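CalG4 (Micromonospora echinospora, PDB 3IA7) belongs to the GT-B clan, with two domains each built around a parallel beta sheet flanked by helices. Local coordinates at residues His15-Pro20 with Val107-Pro112; Gly23-Leu28 with Lys48-Glu53; Met265-Gly268 with Asp272-Val275; Pro246-Ala251 with Pro324-Glu329. One frame throughout, in Å; residues are numbered along the deposited sequence.

Interaction 1: His15-Pro20 with Val107-Pro112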
loop_
_atom_site.group_PDB
_atom_site.type_symbol
_atom_site.label_atom_id
_atom_site.label_comp_id
_atom_site.label_asym_id
_atom_site.label_seq_id
_atom_site.Cartn_x
_atom_site.Cartn_y
_atom_site.Cartn_z
ATOM N N HIS A 15 3.081 7.599 -13.688
ATOM C CA HIS A 15 2.998 6.817 -12.502
ATOM C C HIS A 15 4.055 7.295 -11.490
ATOM O O HIS A 15 3.781 7.387 -10.285
ATOM C CB HIS A 15 3.185 5.337 -12.835
ATOM C CG HIS A 15 3.364 4.482 -11.625
ATOM N ND1 HIS A 15 2.326 4.187 -10.763
ATOM C CD2 HIS A 15 4.471 3.907 -11.095
ATOM C CE1 HIS A 15 2.779 3.439 -9.768
ATOM N NE2 HIS A 15 4.079 3.263 -9.940
ATOM N N GLY A 16 5.263 7.555 -12.000
ATOM C CA GLY A 16 6.413 7.885 -11.171
ATOM C C GLY A 16 6.274 9.214 -10.440
ATOM O O GLY A 16 6.943 9.437 -9.437
ATOM N N HIS A 17 5.414 10.091 -10.948
ATOM C CA HIS A 17 5.179 11.403 -10.360
ATOM C C HIS A 17 3.937 11.353 -9.492
ATOM O O HIS A 17 3.930 11.911 -8.392
ATOM C CB HIS A 17 5.003 12.450 -11.461
ATOM C CG HIS A 17 6.282 12.741 -12.184
ATOM N ND1 HIS A 17 7.166 13.705 -11.757
ATOM C CD2 HIS A 17 6.864 12.136 -13.245
ATOM C CE1 HIS A 17 8.232 13.705 -12.545
ATOM N NE2 HIS A 17 8.061 12.777 -13.469
ATOM N N VAL A 18 2.929 10.612 -9.939
ATOM C CA VAL A 18 1.658 10.615 -9.217
ATOM C C VAL A 18 1.732 9.747 -7.949
ATOM O O VAL A 18 1.338 10.189 -6.858
ATOM C CB VAL A 18 0.481 10.245 -10.188
ATOM C CG1 VAL A 18 -0.808 9.925 -9.458
ATOM C CG2 VAL A 18 0.237 11.394 -11.191
ATOM N N TYR A 19 2.246 8.533 -8.089
ATOM C CA TYR A 19 2.108 7.524 -7.016
ATOM C C TYR A 19 2.721 7.931 -5.664
ATOM O O TYR A 19 2.018 7.859 -4.654
ATOM C CB TYR A 19 2.521 6.109 -7.468
ATOM C CG TYR A 19 2.633 5.134 -6.286
ATOM C CD1 TYR A 19 1.510 4.412 -5.832
ATOM C CD2 TYR A 19 3.867 4.949 -5.605
ATOM C CE1 TYR A 19 1.601 3.514 -4.735
ATOM C CE2 TYR A 19 3.968 4.045 -4.509
ATOM C CZ TYR A 19 2.834 3.341 -4.084
ATOM O OH TYR A 19 2.928 2.468 -3.000
ATOM N N PRO A 20 3.972 8.419 -5.648
ATOM C CA PRO A 20 4.559 8.800 -4.364
ATOM C C PRO A 20 3.762 9.901 -3.593
ATOM O O PRO A 20 3.748 9.878 -2.382
ATOM C CB PRO A 20 5.950 9.309 -4.758
ATOM C CG PRO A 20 6.242 8.649 -6.075
ATOM C CD PRO A 20 4.916 8.651 -6.763
ATOM N N VAL A 107 0.674 22.692 -3.567
ATOM C CA VAL A 107 1.694 21.660 -3.360
ATOM C C VAL A 107 1.994 21.215 -4.786
ATOM O O VAL A 107 1.078 20.787 -5.500
ATOM C CB VAL A 107 1.139 20.503 -2.518
ATOM C CG1 VAL A 107 2.204 19.377 -2.391
ATOM C CG2 VAL A 107 0.719 20.993 -1.110
ATOM N N TYR A 108 3.224 21.337 -5.231
ATOM C CA TYR A 108 3.552 20.942 -6.615
ATOM C C TYR A 108 4.700 19.947 -6.661
ATOM O O TYR A 108 5.697 20.026 -5.893
ATOM C CB TYR A 108 3.928 22.182 -7.448
ATOM C CG TYR A 108 5.157 22.952 -6.904
ATOM C CD1 TYR A 108 6.455 22.661 -7.389
ATOM C CD2 TYR A 108 5.026 23.980 -5.965
ATOM C CE1 TYR A 108 7.583 23.333 -6.903
ATOM C CE2 TYR A 108 6.212 24.710 -5.476
ATOM C CZ TYR A 108 7.477 24.337 -5.984
ATOM O OH TYR A 108 8.637 24.983 -5.577
ATOM N N ASP A 109 4.588 19.016 -7.601
ATOM C CA ASP A 109 5.725 18.128 -7.872
ATOM C C ASP A 109 6.802 18.909 -8.581
ATOM O O ASP A 109 6.540 19.900 -9.269
ATOM C CB ASP A 109 5.273 16.937 -8.747
ATOM C CG ASP A 109 6.437 16.020 -9.137
ATOM O OD1 ASP A 109 6.830 15.227 -8.265
ATOM O OD2 ASP A 109 6.952 16.112 -10.300
ATOM N N VAL A 110 8.042 18.466 -8.411
ATOM C CA VAL A 110 9.191 19.158 -9.035
ATOM C C VAL A 110 9.134 19.269 -10.573
ATOM O O VAL A 110 9.564 20.279 -11.130
ATOM C CB VAL A 110 10.534 18.557 -8.560
ATOM C CG1 VAL A 110 10.665 17.119 -9.060
ATOM C CG2 VAL A 110 11.749 19.445 -9.024
ATOM N N PHE A 111 8.551 18.295 -11.260
ATOM C CA PHE A 111 8.476 18.413 -12.732
ATOM C C PHE A 111 7.650 19.676 -13.156
ATOM O O PHE A 111 8.149 20.528 -13.915
ATOM C CB PHE A 111 7.930 17.125 -13.334
ATOM C CG PHE A 111 7.765 17.167 -14.861
ATOM C CD1 PHE A 111 8.559 16.362 -15.675
ATOM C CD2 PHE A 111 6.808 17.982 -15.450
ATOM C CE1 PHE A 111 8.407 16.418 -17.103
ATOM C CE2 PHE A 111 6.656 18.049 -16.870
ATOM C CZ PHE A 111 7.446 17.248 -17.665
ATOM N N PRO A 112 6.416 19.827 -12.668
ATOM C CA PRO A 112 5.736 21.123 -12.885
ATOM C C PRO A 112 6.090 22.259 -11.902
ATOM O O PRO A 112 5.189 22.992 -11.461
ATOM C CB PRO A 112 4.234 20.733 -12.743
ATOM C CG PRO A 112 4.280 19.674 -11.618
ATOM C CD PRO A 112 5.510 18.848 -12.015
HETATM O O HOH W 1 5.638 13.432 -6.462
#
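Asp109 OD2 is gripped by two N-H donors from opposite faces of its carboxylate plane. His17 ND1 reaches Asp109 OD2 from the helix side at 2.8 Å, with an N-H...O angle of 148°. The backbone N of Phe111 reaches the same oxygen at 2.9 Å from Asp109 OD2 and closes an Asx turn where strand 105-109 ends. The other oxygen is tied in by a water, which donates both to Asp109 OD1 (2.8 Å) and to His17 O (3.0 Å), so the carboxylate is held at both ends and its rotation should be restricted. The imidazole stands almost perpendicular to the carboxylate, 88° between planes, and reaches OD2 with an edge. Phe111 adds an offset edge-to-face stack: its ring edge is directed at the imidazole face, with centroids 5.5 Å apart, while His17 CE1 lies 3.5 Å from Phe111 CB. The Phe111 ring also pairs edge-to-face with Tyr83 of helix 75-98. The geometry fits a His-carboxylate hydrogen bond, linking the first turn of helix 15-30 to the C-terminal edge of the parallel sheet, where the loops and helix starts of a Rossmann-like domain gather.

Interaction 2: Gly23-Leu28 with Lys48-Glu53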
loop_
_atom_site.group_PDB
_atom_site.type_symbol
_atom_site.label_atom_id
_atom_site.label_comp_id
_atom_site.label_asym_id
_atom_site.label_seq_id
_atom_site.Cartn_x
_atom_site.Cartn_y
_atom_site.Cartn_z
ATOM N N GLY A 23 -0.042 8.908 -1.020
ATOM C CA GLY A 23 -0.009 8.712 0.451
ATOM C C GLY A 23 -0.232 10.034 1.206
ATOM O O GLY A 23 -1.009 10.076 2.152
ATOM N N LEU A 24 0.475 11.096 0.788
ATOM C CA LEU A 24 0.293 12.433 1.365
ATOM C C LEU A 24 -1.113 12.979 1.144
ATOM O O LEU A 24 -1.699 13.549 2.055
ATOM C CB LEU A 24 1.331 13.413 0.836
ATOM C CG LEU A 24 1.251 14.847 1.354
ATOM C CD1 LEU A 24 1.289 14.947 2.936
ATOM C CD2 LEU A 24 2.412 15.648 0.677
ATOM N N VAL A 25 -1.621 12.852 -0.081
ATOM C CA VAL A 25 -2.996 13.248 -0.385
ATOM C C VAL A 25 -3.972 12.628 0.624
ATOM O O VAL A 25 -4.804 13.327 1.201
ATOM C CB VAL A 25 -3.400 12.845 -1.839
ATOM C CG1 VAL A 25 -4.902 12.945 -2.020
ATOM C CG2 VAL A 25 -2.668 13.734 -2.871
ATOM N N SER A 26 -3.914 11.300 0.769
ATOM C CA SER A 26 -4.834 10.587 1.633
ATOM C C SER A 26 -4.732 10.985 3.080
ATOM O O SER A 26 -5.758 11.199 3.747
ATOM C CB SER A 26 -4.584 9.074 1.491
ATOM O OG SER A 26 -4.930 8.745 0.152
ATOM N N GLU A 27 -3.491 11.146 3.553
ATOM C CA GLU A 27 -3.262 11.510 4.939
ATOM C C GLU A 27 -3.794 12.920 5.236
ATOM O O GLU A 27 -4.464 13.170 6.281
ATOM C CB GLU A 27 -1.762 11.391 5.282
ATOM C CG GLU A 27 -1.493 11.584 6.851
ATOM C CD GLU A 27 -2.329 10.701 7.809
ATOM O OE1 GLU A 27 -2.601 9.526 7.527
ATOM O OE2 GLU A 27 -2.731 11.216 8.886
ATOM N N LEU A 28 -3.595 13.845 4.293
ATOM C CA LEU A 28 -4.211 15.205 4.434
ATOM C C LEU A 28 -5.756 15.208 4.414
ATOM O O LEU A 28 -6.420 15.902 5.230
ATOM C CB LEU A 28 -3.691 16.147 3.334
ATOM C CG LEU A 28 -2.185 16.497 3.601
ATOM C CD1 LEU A 28 -1.633 17.251 2.369
ATOM C CD2 LEU A 28 -1.972 17.371 4.942
ATOM N N LYS A 48 -8.864 10.368 -7.270
ATOM C CA LYS A 48 -10.158 10.433 -6.617
ATOM C C LYS A 48 -10.247 9.416 -5.519
ATOM O O LYS A 48 -10.762 9.707 -4.452
ATOM C CB LYS A 48 -11.280 10.195 -7.626
ATOM C CG LYS A 48 -11.451 11.467 -8.481
ATOM C CD LYS A 48 -12.437 11.255 -9.603
ATOM C CE LYS A 48 -12.531 12.551 -10.378
ATOM N NZ LYS A 48 -13.743 12.519 -11.199
ATOM N N ALA A 49 -9.770 8.202 -5.797
ATOM C CA ALA A 49 -9.802 7.142 -4.785
ATOM C C ALA A 49 -8.936 7.509 -3.587
ATOM O O ALA A 49 -9.242 7.093 -2.464
ATOM C CB ALA A 49 -9.351 5.772 -5.385
ATOM N N ALA A 50 -7.869 8.273 -3.831
ATOM C CA ALA A 50 -6.979 8.764 -2.768
ATOM C C ALA A 50 -7.634 9.864 -1.881
ATOM O O ALA A 50 -7.120 10.217 -0.807
ATOM C CB ALA A 50 -5.668 9.300 -3.403
ATOM N N GLY A 51 -8.762 10.400 -2.319
ATOM C CA GLY A 51 -9.491 11.399 -1.521
ATOM C C GLY A 51 -9.490 12.817 -2.115
ATOM O O GLY A 51 -9.999 13.727 -1.487
ATOM N N ALA A 52 -8.969 13.001 -3.332
ATOM C CA ALA A 52 -8.962 14.335 -3.940
ATOM C C ALA A 52 -10.035 14.549 -4.989
ATOM O O ALA A 52 -10.415 13.595 -5.711
ATOM C CB ALA A 52 -7.622 14.661 -4.505
ATOM N N GLU A 53 -10.475 15.812 -5.113
ATOM C CA GLU A 53 -11.264 16.277 -6.256
ATOM C C GLU A 53 -10.299 16.541 -7.396
ATOM O O GLU A 53 -9.224 17.065 -7.135
ATOM C CB GLU A 53 -11.911 17.640 -5.937
ATOM C CG GLU A 53 -12.995 17.636 -4.900
ATOM C CD GLU A 53 -13.502 19.054 -4.637
ATOM O OE1 GLU A 53 -13.552 19.462 -3.453
ATOM O OE2 GLU A 53 -13.789 19.762 -5.633
#
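Val25 places CG1 anti to its backbone N (chi1 166°), directed at Ala50 and Ala52, whereas Ser26 swings OG beside its own N (chi1 -65°), where it can meet the carbonyl of Ala50. The resulting hydrogen bond runs from Ser26 OG to Ala50 O at 2.8 Å; the donor lies in the carbonyl plane, on a lone pair, with a C=O...O angle of 118°. Ser26 CA makes a further CH...O contact with Ala50 O, at 3.4 Å, so one oxygen meets both the hydroxyl and the backbone of the serine. The apolar part is small: Val25 CG1 sits 4.0 Å from Ala50 CB and 4.1 Å from Ala52 CB. Ala50 and Ser26 have their CA atoms 5.2 Å apart, a close approach met by the small side chains of these two residues. Gly51, with positive phi, ends the helix in a Schellman motif, and the chain then turns toward strand 53-56. The contact joins the body of helix 15-30 to the C-terminal end of helix 41-49. Toward the sheet, Val25 also touches Phe9 of strand 6-10 and, with Ala52, Tyr37 of strand 34-39.

Interaction 3: Met265-Gly268 with Asp272-Val275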
loop_
_atom_site.group_PDB
_atom_site.type_symbol
_atom_site.label_atom_id
_atom_site.label_comp_id
_atom_site.label_asym_id
_atom_site.label_seq_id
_atom_site.Cartn_x
_atom_site.Cartn_y
_atom_site.Cartn_z
HETATM N N MSE A 265 8.790 -13.711 -11.657
HETATM C CA MSE A 265 9.005 -12.677 -12.659
HETATM C C MSE A 265 7.722 -11.892 -12.824
HETATM O O MSE A 265 6.672 -12.466 -13.140
HETATM C CB MSE A 265 9.506 -13.250 -13.992
HETATM C CG MSE A 265 10.577 -14.360 -13.802
HETATM SE SE MSE A 265 11.593 -14.629 -15.403
HETATM C CE MSE A 265 10.108 -15.516 -16.422
ATOM N N ALA A 266 7.797 -10.582 -12.583
ATOM C CA ALA A 266 6.670 -9.652 -12.808
ATOM C C ALA A 266 6.916 -8.960 -14.139
ATOM O O ALA A 266 7.891 -8.189 -14.286
ATOM C CB ALA A 266 6.598 -8.622 -11.703
ATOM N N ILE A 267 6.059 -9.243 -15.113
ATOM C CA ILE A 267 6.314 -8.843 -16.491
ATOM C C ILE A 267 5.477 -7.634 -16.954
ATOM O O ILE A 267 5.629 -7.151 -18.058
ATOM C CB ILE A 267 6.218 -10.050 -17.481
ATOM C CG1 ILE A 267 4.742 -10.460 -17.724
ATOM C CG2 ILE A 267 7.101 -11.211 -17.043
ATOM C CD1 ILE A 267 4.575 -11.603 -18.738
ATOM N N GLY A 268 4.597 -7.134 -16.086
ATOM C CA GLY A 268 3.815 -5.936 -16.386
ATOM C C GLY A 268 2.589 -6.191 -17.256
ATOM O O GLY A 268 2.358 -7.309 -17.705
ATOM N N ASP A 272 1.965 -10.575 -22.579
ATOM C CA ASP A 272 1.270 -11.843 -22.340
ATOM C C ASP A 272 2.298 -12.875 -21.845
ATOM O O ASP A 272 3.277 -13.141 -22.543
ATOM C CB ASP A 272 0.622 -12.300 -23.657
ATOM C CG ASP A 272 -0.191 -13.609 -23.532
ATOM O OD1 ASP A 272 -0.147 -14.294 -22.483
ATOM O OD2 ASP A 272 -0.872 -13.964 -24.529
ATOM N N PRO A 273 2.102 -13.440 -20.633
ATOM C CA PRO A 273 3.064 -14.452 -20.154
ATOM C C PRO A 273 3.144 -15.709 -21.032
ATOM O O PRO A 273 4.139 -16.423 -20.991
ATOM C CB PRO A 273 2.600 -14.752 -18.712
ATOM C CG PRO A 273 1.157 -14.296 -18.672
ATOM C CD PRO A 273 1.049 -13.165 -19.638
ATOM N N ALA A 274 2.135 -15.958 -21.858
ATOM C CA ALA A 274 2.196 -17.079 -22.800
ATOM C C ALA A 274 3.324 -16.899 -23.819
ATOM O O ALA A 274 3.873 -17.878 -24.320
ATOM C CB ALA A 274 0.856 -17.258 -23.527
ATOM N N VAL A 275 3.654 -15.645 -24.119
ATOM C CA VAL A 275 4.739 -15.282 -25.046
ATOM C C VAL A 275 6.098 -15.894 -24.650
ATOM O O VAL A 275 6.880 -16.304 -25.510
ATOM C CB VAL A 275 4.819 -13.727 -25.201
ATOM C CG1 VAL A 275 6.201 -13.168 -24.826
ATOM C CG2 VAL A 275 4.365 -13.279 -26.567
#
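Apolar packing carries this contact, and almost all of it comes from one methyl group. Ile267 CD1 lies 3.5 Å from Pro273 CA and 3.7 Å from Pro273 CB, so it meets the proline at the backbone end of its ring; Pro273 CD is a little farther, at 4.0 Å from Ile267 CD1. Ile267 CD1 is also 4.1 Å from Asp272 C. Ile267 CG1 is flanked by both backbone neighbours of CA (chi1 75°), the least roomy of its staggered positions, and an extended chi2 then carries CD1 across to the proline. Behind the isoleucine, Phe249 of helix 246-256 packs against it, as it does against the selenomethionine Met265.

Polar contacts work within the loop. Asp272 OD1 accepts from Ala274 N at 2.9 Å with an N-H...O angle of 159°, an Asx turn; the donor stands 56° out of the carboxylate plane. Val275 N bonds to Asp272 O at 3.0 Å. Residues 273-275 have helical backbone angles without the regular bonds of a helix, and Pro273 meets the isoleucine from this turn.

Backbone bonds place the other partner. Met265 and Ile267 pair with His286 of strand 283-286, while Ala266 pairs with Val236 of strand 233-237; Ile267 lies just past the C-terminal end of strand 262-266, still bonded to His286. The Pro273 side chain also touches Gln287.

Interaction 4: Pro246-Ala251 with Pro324-Glu329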
loop_
_atom_site.group_PDB
_atom_site.type_symbol
_atom_site.label_atom_id
_atom_site.label_comp_id
_atom_site.label_asym_id
_atom_site.label_seq_id
_atom_site.Cartn_x
_atom_site.Cartn_y
_atom_site.Cartn_z
ATOM N N PRO A 246 10.642 -10.098 -23.936
ATOM C CA PRO A 246 10.419 -11.486 -23.571
ATOM C C PRO A 246 11.727 -12.287 -23.459
ATOM O O PRO A 246 11.836 -13.172 -22.602
ATOM C CB PRO A 246 9.558 -12.014 -24.714
ATOM C CG PRO A 246 9.846 -11.116 -25.878
ATOM C CD PRO A 246 10.092 -9.788 -25.271
ATOM N N GLU A 247 12.698 -11.950 -24.312
ATOM C CA GLU A 247 14.016 -12.604 -24.357
ATOM C C GLU A 247 14.727 -12.518 -23.001
ATOM O O GLU A 247 15.297 -13.499 -22.528
ATOM C CB GLU A 247 14.875 -11.956 -25.453
ATOM C CG GLU A 247 15.051 -10.414 -25.312
ATOM C CD GLU A 247 13.874 -9.572 -25.883
ATOM O OE1 GLU A 247 13.053 -10.096 -26.682
ATOM O OE2 GLU A 247 13.790 -8.367 -25.527
ATOM N N PHE A 248 14.668 -11.339 -22.378
ATOM C CA PHE A 248 15.292 -11.143 -21.082
ATOM C C PHE A 248 14.650 -12.091 -20.047
ATOM O O PHE A 248 15.359 -12.792 -19.318
ATOM C CB PHE A 248 15.186 -9.682 -20.631
ATOM C CG PHE A 248 15.716 -9.459 -19.253
ATOM C CD1 PHE A 248 17.092 -9.504 -19.015
ATOM C CD2 PHE A 248 14.841 -9.259 -18.177
ATOM C CE1 PHE A 248 17.599 -9.314 -17.722
ATOM C CE2 PHE A 248 15.336 -9.073 -16.866
ATOM C CZ PHE A 248 16.738 -9.106 -16.655
ATOM N N PHE A 249 13.318 -12.108 -19.983
ATOM C CA PHE A 249 12.635 -12.974 -19.018
ATOM C C PHE A 249 12.943 -14.470 -19.287
ATOM O O PHE A 249 13.188 -15.231 -18.359
ATOM C CB PHE A 249 11.124 -12.670 -19.000
ATOM C CG PHE A 249 10.799 -11.295 -18.450
ATOM C CD1 PHE A 249 11.091 -10.972 -17.106
ATOM C CD2 PHE A 249 10.215 -10.327 -19.273
ATOM C CE1 PHE A 249 10.799 -9.688 -16.617
ATOM C CE2 PHE A 249 9.912 -9.068 -18.798
ATOM C CZ PHE A 249 10.207 -8.749 -17.471
ATOM N N ARG A 250 12.951 -14.866 -20.560
ATOM C CA ARG A 250 13.332 -16.244 -20.929
ATOM C C ARG A 250 14.766 -16.571 -20.477
ATOM O O ARG A 250 14.993 -17.635 -19.927
ATOM C CB ARG A 250 13.159 -16.501 -22.434
ATOM C CG ARG A 250 11.710 -16.337 -22.958
ATOM C CD ARG A 250 11.568 -16.865 -24.397
ATOM N NE ARG A 250 12.273 -16.030 -25.360
ATOM C CZ ARG A 250 11.679 -15.250 -26.267
ATOM N NH1 ARG A 250 10.346 -15.195 -26.352
ATOM N NH2 ARG A 250 12.425 -14.529 -27.101
ATOM N N ALA A 251 15.697 -15.625 -20.676
ATOM C CA ALA A 251 17.093 -15.738 -20.220
ATOM C C ALA A 251 17.193 -15.896 -18.719
ATOM O O ALA A 251 17.992 -16.687 -18.246
ATOM C CB ALA A 251 17.905 -14.539 -20.659
ATOM N N PRO A 324 19.903 -1.283 -15.687
ATOM C CA PRO A 324 19.389 0.079 -15.933
ATOM C C PRO A 324 19.123 0.443 -17.385
ATOM O O PRO A 324 18.395 1.411 -17.634
ATOM C CB PRO A 324 20.507 0.998 -15.428
ATOM C CG PRO A 324 21.457 0.162 -14.697
ATOM C CD PRO A 324 21.275 -1.258 -15.138
ATOM N N HIS A 325 19.731 -0.267 -18.333
ATOM C CA HIS A 325 19.506 0.069 -19.740
ATOM C C HIS A 325 18.035 -0.142 -20.171
ATOM O O HIS A 325 17.606 0.357 -21.222
ATOM C CB HIS A 325 20.472 -0.699 -20.639
ATOM C CG HIS A 325 20.120 -2.142 -20.826
ATOM N ND1 HIS A 325 20.372 -3.105 -19.871
ATOM C CD2 HIS A 325 19.567 -2.791 -21.882
ATOM C CE1 HIS A 325 19.974 -4.280 -20.323
ATOM N NE2 HIS A 325 19.479 -4.117 -21.540
ATOM N N PHE A 326 17.268 -0.865 -19.352
ATOM C CA PHE A 326 15.858 -1.113 -19.675
ATOM C C PHE A 326 14.975 0.099 -19.397
ATOM O O PHE A 326 13.929 0.245 -20.015
ATOM C CB PHE A 326 15.325 -2.376 -18.976
ATOM C CG PHE A 326 15.817 -3.662 -19.595
ATOM C CD1 PHE A 326 15.528 -3.971 -20.925
ATOM C CD2 PHE A 326 16.573 -4.563 -18.851
ATOM C CE1 PHE A 326 15.985 -5.161 -21.490
ATOM C CE2 PHE A 326 17.030 -5.753 -19.411
ATOM C CZ PHE A 326 16.734 -6.053 -20.736
ATOM N N ALA A 327 15.412 0.968 -18.484
ATOM C CA ALA A 327 14.682 2.186 -18.148
ATOM C C ALA A 327 15.624 3.383 -18.226
ATOM O O ALA A 327 16.540 3.495 -17.423
ATOM C CB ALA A 327 14.063 2.065 -16.753
ATOM N N THR A 328 15.427 4.268 -19.202
ATOM C CA THR A 328 16.214 5.518 -19.254
ATOM C C THR A 328 16.109 6.350 -17.956
ATOM O O THR A 328 17.085 6.978 -17.525
ATOM C CB THR A 328 15.886 6.382 -20.497
ATOM O OG1 THR A 328 14.479 6.315 -20.781
ATOM C CG2 THR A 328 16.674 5.886 -21.708
ATOM N N GLU A 329 14.941 6.309 -17.322
ATOM C CA GLU A 329 14.710 6.993 -16.037
ATOM C C GLU A 329 15.549 6.440 -14.876
ATOM O O GLU A 329 15.693 7.097 -13.840
ATOM C CB GLU A 329 13.232 6.913 -15.663
ATOM C CG GLU A 329 12.306 7.470 -16.731
ATOM C CD GLU A 329 10.922 6.822 -16.718
ATOM O OE1 GLU A 329 10.714 5.852 -15.937
ATOM O OE2 GLU A 329 10.052 7.296 -17.500
#
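Residues Pro246-Ala251 form the first turns of helix 246-256, with Arg250 N bonded to Pro246 O at 2.9 Å and Ala251 N to Glu247 O at 2.8 Å. Across from them, Pro324-Phe326 make a short 3-10 turn, evidenced by Ala327 N reaching Pro324 O at 3.1 Å, before the chain runs on toward helix 331-339. The backbones stay well apart: the nearest CA atoms, of Phe248 and Phe326, are 10.1 Å from each other, so two large side chains must span the interval. No hydrogen bond crosses it.

The contact is an edge-to-face pair of phenylalanines. The CE2-CZ edge of Phe326 approaches one face of the Phe248 ring, with centroids 5.0 Å apart and planes at 57°, a tilted geometry rather than a perpendicular T. The closest atoms are Phe326 CE2 and Phe248 CD1, at 3.8 Å, and CE2 sits toward the rim of the ring it covers. With Phe248 CG anti to the backbone N (chi1 175°) and Phe326 CG anti to the carbonyl carbon (chi1 -74°), both rings continue toward the other segment, the direction their CB atoms already take. On one face of Phe326, His325 NE2 lies 3.4 Å above the ring plane, toward its rim. Phe326 also meets the ring of His245, and Phe248 rests on Val236 of strand 233-237 and on Leu238 just beyond it.

The pair joins two connections that leave the C-terminal ends of parallel strands 233-237 and 320-322, a layout characteristic of the Rossmann-like C-terminal domain of GT-B proteins.

The four contacts form two groups, one for each parallel sheet. Interactions 1 and 2 share helix 15-30, their centres 14 Å apart, and interaction 2 is nested in the loop that interaction 1 closes. Interactions 3 and 4 adjoin, with centres 12 Å apart: Ile267 CG2 meets Phe249 CD2 at 3.9 Å and Val275 CG1 meets Pro246 CB at 3.6 Å, so helix 246-256, which carries one segment of interaction 4, also packs against both segments of interaction 3. Between the groups, interactions 1 and 4 come nearest, their closest atoms about 7 Å apart without touching. A bound calcium ion lies about 14 Å from the His17 side chain, and a calcium ion about 12 Å from that of Ala50.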